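Local coordinates for fusarinine C esterase sidJ (PDB 6GUP), which hydrolyses the ester bonds of the fungal siderophore fusarinine C, releasing fusarinine and iron, but leaves triacetylfusarinine C intact, at residues A[156-161]-A[273-278]; A[128-133]-A[266-271]. All blocks are in the same frame, centred on the assembly; numbering follows the deposited sequence.

Interactions 1 and 2 adjoin in the alpha/beta-hydrolase core, their centres about 9 Å apart. Interaction 1 joins the approaches to strands 159-163 and 278-283, parallel neighbours in the central sheet, across a one-residue register shift; it is partly buried and relies on backbone hydrogen bonds plus an ion pair between buried D158 and exposed R275. Interaction 2 sets helix 125-134 against the short helix 268-271; it is a smaller, buried contact of aliphatic side chains with no direct hydrogen bond and one bridging water. Helix 125-134 serves both: L133, which meets I268 in 128-133/266-271, also packs on A160 and L274 of 156-161/273-278, with L133 CD2 3.2 Å from L273 O.

Interaction 1: residues A[156-161]-A[273-278]; sequences PLDGAI and LLRGKL
D158 and R275 lie side by side and point the same way, their carboxylate and guanidinium planes turned 70° apart. Only NE bonds in the salt bridge: R275 NE reaches D158 OD1 at 3.2 Å from above the carboxylate plane, with a bent N-H...O angle of 141°, while R275 NH2 stands 4.1 Å from D158 OD1. The R275 chain is extended from CG to NE, which carries the guanidinium past D158 to P156; R275 NH1 stands 3.5 Å from P156 CB, and P156 O lies over one guanidinium face near its rim. D158 OD2 is taken by the backbone N of I117, so the carboxylate ties R275 to strand 117-122.

In the backbone, L157 N bonds to L273 O (2.8 Å, nearly straight) and R275 N returns a bond to L157 O. L274 CG is anti to the backbone N (chi1 179°), and L274 CD1 comes 4.0 Å from A160 CB, which L278 CD1 also touches. The register then shifts by one residue: a water joins D158 O to K277 N, and A160 N meets K277 O at 3.2 Å where A160 and L278 form a parallel bridge. Y348 OH also bonds to both atoms. Backbone hydrogen bonds thus serve both ends; the ion pair joins the L157-L273 end, methyl contacts flank the A160-K277 bond, and the I117 N-H would be expected to steady the negative charge of D158.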
loop_
_atom_site.group_PDB
_atom_site.type_symbol
_atom_site.label_atom_id
_atom_site.label_comp_id
_atom_site.label_asym_id
_atom_site.label_seq_id
_atom_site.Cartn_x
_atom_site.Cartn_y
_atom_site.Cartn_z
ATOM N N PRO A 156 25.012 -6.944 -0.337
ATOM C CA PRO A 156 25.398 -6.788 1.065
ATOM C C PRO A 156 25.127 -5.372 1.569
ATOM O O PRO A 156 25.216 -4.411 0.801
ATOM C CB PRO A 156 26.907 -7.091 1.059
ATOM C CG PRO A 156 27.204 -7.661 -0.290
ATOM C CD PRO A 156 26.200 -7.037 -1.201
ATOM N N LEU A 157 24.795 -5.263 2.853
ATOM C CA LEU A 157 24.481 -3.988 3.488
ATOM C C LEU A 157 25.700 -3.458 4.237
ATOM O O LEU A 157 26.483 -4.236 4.790
ATOM C CB LEU A 157 23.316 -4.160 4.465
ATOM C CG LEU A 157 22.061 -4.861 3.934
ATOM C CD1 LEU A 157 21.078 -5.094 5.068
ATOM C CD2 LEU A 157 21.408 -4.061 2.819
ATOM N N ASP A 158 25.851 -2.136 4.251
ATOM C CA ASP A 158 26.886 -1.472 5.055
ATOM C C ASP A 158 26.456 -1.321 6.517
ATOM O O ASP A 158 27.286 -1.041 7.381
ATOM C CB ASP A 158 27.229 -0.103 4.468
ATOM C CG ASP A 158 27.787 -0.199 3.063
ATOM O OD1 ASP A 158 28.963 -0.586 2.912
ATOM O OD2 ASP A 158 27.042 0.107 2.110
ATOM N N GLY A 159 25.161 -1.488 6.784
ATOM C CA GLY A 159 24.634 -1.457 8.142
ATOM C C GLY A 159 23.249 -2.066 8.233
ATOM O O GLY A 159 22.557 -2.214 7.221
ATOM N N ALA A 160 22.851 -2.427 9.451
ATOM C CA ALA A 160 21.520 -2.969 9.710
ATOM C C ALA A 160 21.039 -2.560 11.100
ATOM O O ALA A 160 21.763 -2.720 12.081
ATOM C CB ALA A 160 21.528 -4.482 9.572
ATOM N N ILE A 161 19.824 -2.017 11.167
ATOM C CA ILE A 161 19.219 -1.583 12.428
ATOM C C ILE A 161 17.869 -2.286 12.591
ATOM O O ILE A 161 17.112 -2.413 11.627
ATOM C CB ILE A 161 19.029 -0.044 12.482
ATOM C CG1 ILE A 161 20.368 0.681 12.272
ATOM C CG2 ILE A 161 18.423 0.382 13.819
ATOM C CD1 ILE A 161 20.233 2.153 11.942
ATOM N N LEU A 273 26.131 -10.849 4.027
ATOM C CA LEU A 273 25.319 -9.719 3.558
ATOM C C LEU A 273 25.286 -8.537 4.536
ATOM O O LEU A 273 24.485 -7.614 4.360
ATOM C CB LEU A 273 23.895 -10.192 3.236
ATOM C CG LEU A 273 23.773 -11.221 2.108
ATOM C CD1 LEU A 273 22.347 -11.738 2.034
ATOM C CD2 LEU A 273 24.193 -10.641 0.765
ATOM N N LEU A 274 26.158 -8.551 5.546
ATOM C CA LEU A 274 26.338 -7.406 6.439
ATOM C C LEU A 274 27.826 -7.117 6.618
ATOM O O LEU A 274 28.481 -7.716 7.475
ATOM C CB LEU A 274 25.664 -7.662 7.796
ATOM C CG LEU A 274 25.763 -6.570 8.872
ATOM C CD1 LEU A 274 25.288 -5.218 8.357
ATOM C CD2 LEU A 274 24.970 -6.972 10.108
ATOM N N ARG A 275 28.353 -6.204 5.799
ATOM C CA ARG A 275 29.721 -5.690 5.973
ATOM C C ARG A 275 29.685 -4.428 6.845
ATOM O O ARG A 275 30.020 -3.322 6.413
ATOM C CB ARG A 275 30.444 -5.469 4.632
ATOM C CG ARG A 275 29.742 -4.600 3.595
ATOM C CD ARG A 275 30.751 -3.988 2.633
ATOM N NE ARG A 275 30.110 -3.233 1.556
ATOM C CZ ARG A 275 29.590 -3.752 0.441
ATOM N NH1 ARG A 275 29.609 -5.065 0.205
ATOM N NH2 ARG A 275 29.034 -2.943 -0.458
ATOM N N GLY A 276 29.284 -4.633 8.095
ATOM C CA GLY A 276 29.074 -3.555 9.053
ATOM C C GLY A 276 28.487 -4.102 10.340
ATOM O O GLY A 276 28.632 -5.293 10.634
ATOM N N LYS A 277 27.804 -3.241 11.092
ATOM C CA LYS A 277 27.295 -3.592 12.421
ATOM C C LYS A 277 25.782 -3.799 12.434
ATOM O O LYS A 277 25.057 -3.167 11.665
ATOM C CB LYS A 277 27.667 -2.503 13.436
ATOM C CG LYS A 277 29.127 -2.058 13.408
ATOM C CD LYS A 277 30.073 -3.125 13.944
ATOM C CE LYS A 277 30.331 -2.950 15.430
ATOM N NZ LYS A 277 30.791 -4.215 16.065
ATOM N N LEU A 278 25.320 -4.696 13.309
ATOM C CA LEU A 278 23.895 -4.860 13.603
ATOM C C LEU A 278 23.577 -4.149 14.913
ATOM O O LEU A 278 24.054 -4.568 15.973
ATOM C CB LEU A 278 23.520 -6.343 13.716
ATOM C CG LEU A 278 22.080 -6.661 14.151
ATOM C CD1 LEU A 278 21.062 -6.132 13.147
ATOM C CD2 LEU A 278 21.899 -8.155 14.358
HETATM O O HOH W 1 27.640 -0.506 10.162
#

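Interaction 2: residues A[128-133]-A[266-271]; sequences CVLHYL and GMIREQ
L130 and L133, one turn apart on helix 125-134, both meet I268 of the short helix 268-271. In this alpha/beta-hydrolase fold the longer helix follows strand 117-122 through a GxSxG sequence, consistent with a nucleophile elbow, and here its later turns pack against the segment preceding strand 278-283. V129 turns to the sheet, touching A160 and M162 of strand 159-163.

Along the helix, L130 makes the first contact. Its CG is anti to the backbone N (chi1 -178°), which directs the branch toward I268, and L130 CD1 then reaches I268 CD1 at 3.8 Å. The two side chains cross at about a right angle. F252 and F265 also touch L130.

At L133 the backbones approach most closely, with L133 CA 5.4 Å from I268 CA. L133 CB rests 4.0 Å from I268 CG1, giving I268 a second leucine along its CG1 branch. Q271 presents its aliphatic part to the L133 carbonyl, with Q271 CB 3.3 Å from L133 O, while its NE2 makes a weak hydrogen bond to S134 O. A single water donates to L133 O at 2.8 Å and to I268 O at 2.7 Å.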
loop_
_atom_site.group_PDB
_atom_site.type_symbol
_atom_site.label_atom_id
_atom_site.label_comp_id
_atom_site.label_asym_id
_atom_site.label_seq_id
_atom_site.Cartn_x
_atom_site.Cartn_y
_atom_site.Cartn_z
ATOM N N CYS A 128 12.006 -8.737 8.428
ATOM C CA CYS A 128 12.554 -8.606 7.071
ATOM C C CYS A 128 14.065 -8.356 7.062
ATOM O O CYS A 128 14.768 -8.868 6.190
ATOM C CB CYS A 128 11.850 -7.480 6.305
ATOM S SG CYS A 128 10.046 -7.564 6.337
ATOM N N VAL A 129 14.554 -7.587 8.036
ATOM C CA VAL A 129 15.984 -7.274 8.156
ATOM C C VAL A 129 16.791 -8.535 8.482
ATOM O O VAL A 129 17.761 -8.843 7.789
ATOM C CB VAL A 129 16.247 -6.171 9.217
ATOM C CG1 VAL A 129 17.742 -5.935 9.416
ATOM C CG2 VAL A 129 15.565 -4.868 8.813
ATOM N N LEU A 130 16.386 -9.257 9.527
ATOM C CA LEU A 130 17.070 -10.495 9.931
ATOM C C LEU A 130 16.935 -11.603 8.879
ATOM O O LEU A 130 17.877 -12.364 8.657
ATOM C CB LEU A 130 16.556 -10.989 11.294
ATOM C CG LEU A 130 17.190 -12.253 11.897
ATOM C CD1 LEU A 130 18.710 -12.178 11.936
ATOM C CD2 LEU A 130 16.645 -12.503 13.295
ATOM N N HIS A 131 15.769 -11.681 8.237
ATOM C CA HIS A 131 15.522 -12.649 7.159
ATOM C C HIS A 131 16.382 -12.341 5.925
ATOM O O HIS A 131 16.924 -13.255 5.304
ATOM C CB HIS A 131 14.034 -12.657 6.789
ATOM C CG HIS A 131 13.594 -13.865 6.025
ATOM N ND1 HIS A 131 13.027 -14.963 6.637
ATOM C CD2 HIS A 131 13.594 -14.132 4.698
ATOM C CE1 HIS A 131 12.712 -15.861 5.720
ATOM N NE2 HIS A 131 13.045 -15.382 4.536
ATOM N N TYR A 132 16.508 -11.057 5.588
ATOM C CA TYR A 132 17.407 -10.598 4.515
ATOM C C TYR A 132 18.846 -11.071 4.752
ATOM O O TYR A 132 19.501 -11.563 3.829
ATOM C CB TYR A 132 17.368 -9.063 4.399
ATOM C CG TYR A 132 18.117 -8.480 3.218
ATOM C CD1 TYR A 132 19.497 -8.264 3.274
ATOM C CD2 TYR A 132 17.444 -8.116 2.050
ATOM C CE1 TYR A 132 20.185 -7.725 2.197
ATOM C CE2 TYR A 132 18.125 -7.573 0.967
ATOM C CZ TYR A 132 19.493 -7.378 1.047
ATOM O OH TYR A 132 20.175 -6.848 -0.024
ATOM N N LEU A 133 19.317 -10.928 5.990
ATOM C CA LEU A 133 20.702 -11.247 6.352
ATOM C C LEU A 133 20.985 -12.735 6.589
ATOM O O LEU A 133 22.097 -13.188 6.326
ATOM C CB LEU A 133 21.116 -10.458 7.602
ATOM C CG LEU A 133 21.162 -8.935 7.464
ATOM C CD1 LEU A 133 21.399 -8.288 8.821
ATOM C CD2 LEU A 133 22.228 -8.512 6.463
ATOM N N GLY A 266 22.938 -16.217 14.140
ATOM C CA GLY A 266 24.191 -16.914 13.843
ATOM C C GLY A 266 24.536 -17.063 12.371
ATOM O O GLY A 266 25.710 -17.195 12.025
ATOM N N MET A 267 23.524 -17.045 11.502
ATOM C CA MET A 267 23.742 -17.091 10.049
ATOM C C MET A 267 24.068 -15.735 9.403
ATOM O O MET A 267 24.351 -15.692 8.204
ATOM C CB MET A 267 22.532 -17.730 9.346
ATOM C CG MET A 267 22.334 -19.207 9.657
ATOM S SD MET A 267 23.721 -20.273 9.202
ATOM C CE MET A 267 23.767 -20.064 7.424
ATOM N N ILE A 268 24.053 -14.643 10.171
ATOM C CA ILE A 268 24.409 -13.318 9.637
ATOM C C ILE A 268 25.862 -13.307 9.137
ATOM O O ILE A 268 26.139 -12.803 8.047
ATOM C CB ILE A 268 24.173 -12.180 10.666
ATOM C CG1 ILE A 268 22.671 -12.024 10.949
ATOM C CG2 ILE A 268 24.728 -10.849 10.156
ATOM C CD1 ILE A 268 22.341 -11.180 12.162
ATOM N N ARG A 269 26.774 -13.867 9.930
ATOM C CA ARG A 269 28.183 -13.988 9.529
ATOM C C ARG A 269 28.378 -14.872 8.290
ATOM O O ARG A 269 29.210 -14.562 7.435
ATOM C CB ARG A 269 29.034 -14.541 10.679
ATOM C CG ARG A 269 30.538 -14.486 10.417
ATOM C CD ARG A 269 31.355 -15.099 11.543
ATOM N NE ARG A 269 31.030 -16.508 11.775
ATOM C CZ ARG A 269 31.645 -17.300 12.655
ATOM N NH1 ARG A 269 32.651 -16.849 13.406
ATOM N NH2 ARG A 269 31.253 -18.567 12.781
ATOM N N GLU A 270 27.612 -15.958 8.200
ATOM C CA GLU A 270 27.816 -16.976 7.161
ATOM C C GLU A 270 27.365 -16.528 5.766
ATOM O O GLU A 270 28.042 -16.828 4.780
ATOM C CB GLU A 270 27.112 -18.290 7.533
ATOM C CG GLU A 270 27.466 -18.864 8.904
ATOM C CD GLU A 270 28.960 -19.051 9.122
ATOM O OE1 GLU A 270 29.654 -19.495 8.183
ATOM O OE2 GLU A 270 29.437 -18.758 10.239
ATOM N N GLN A 271 26.238 -15.819 5.680
ATOM C CA GLN A 271 25.690 -15.390 4.381
ATOM C C GLN A 271 26.464 -14.229 3.741
ATOM O O GLN A 271 26.406 -14.050 2.523
ATOM C CB GLN A 271 24.207 -15.014 4.503
ATOM C CG GLN A 271 23.289 -16.120 5.022
ATOM C CD GLN A 271 23.239 -17.360 4.142
ATOM O OE1 GLN A 271 23.580 -17.322 2.959
ATOM N NE2 GLN A 271 22.795 -18.469 4.723
HETATM O O HOH W 2 24.443 -11.744 6.279
#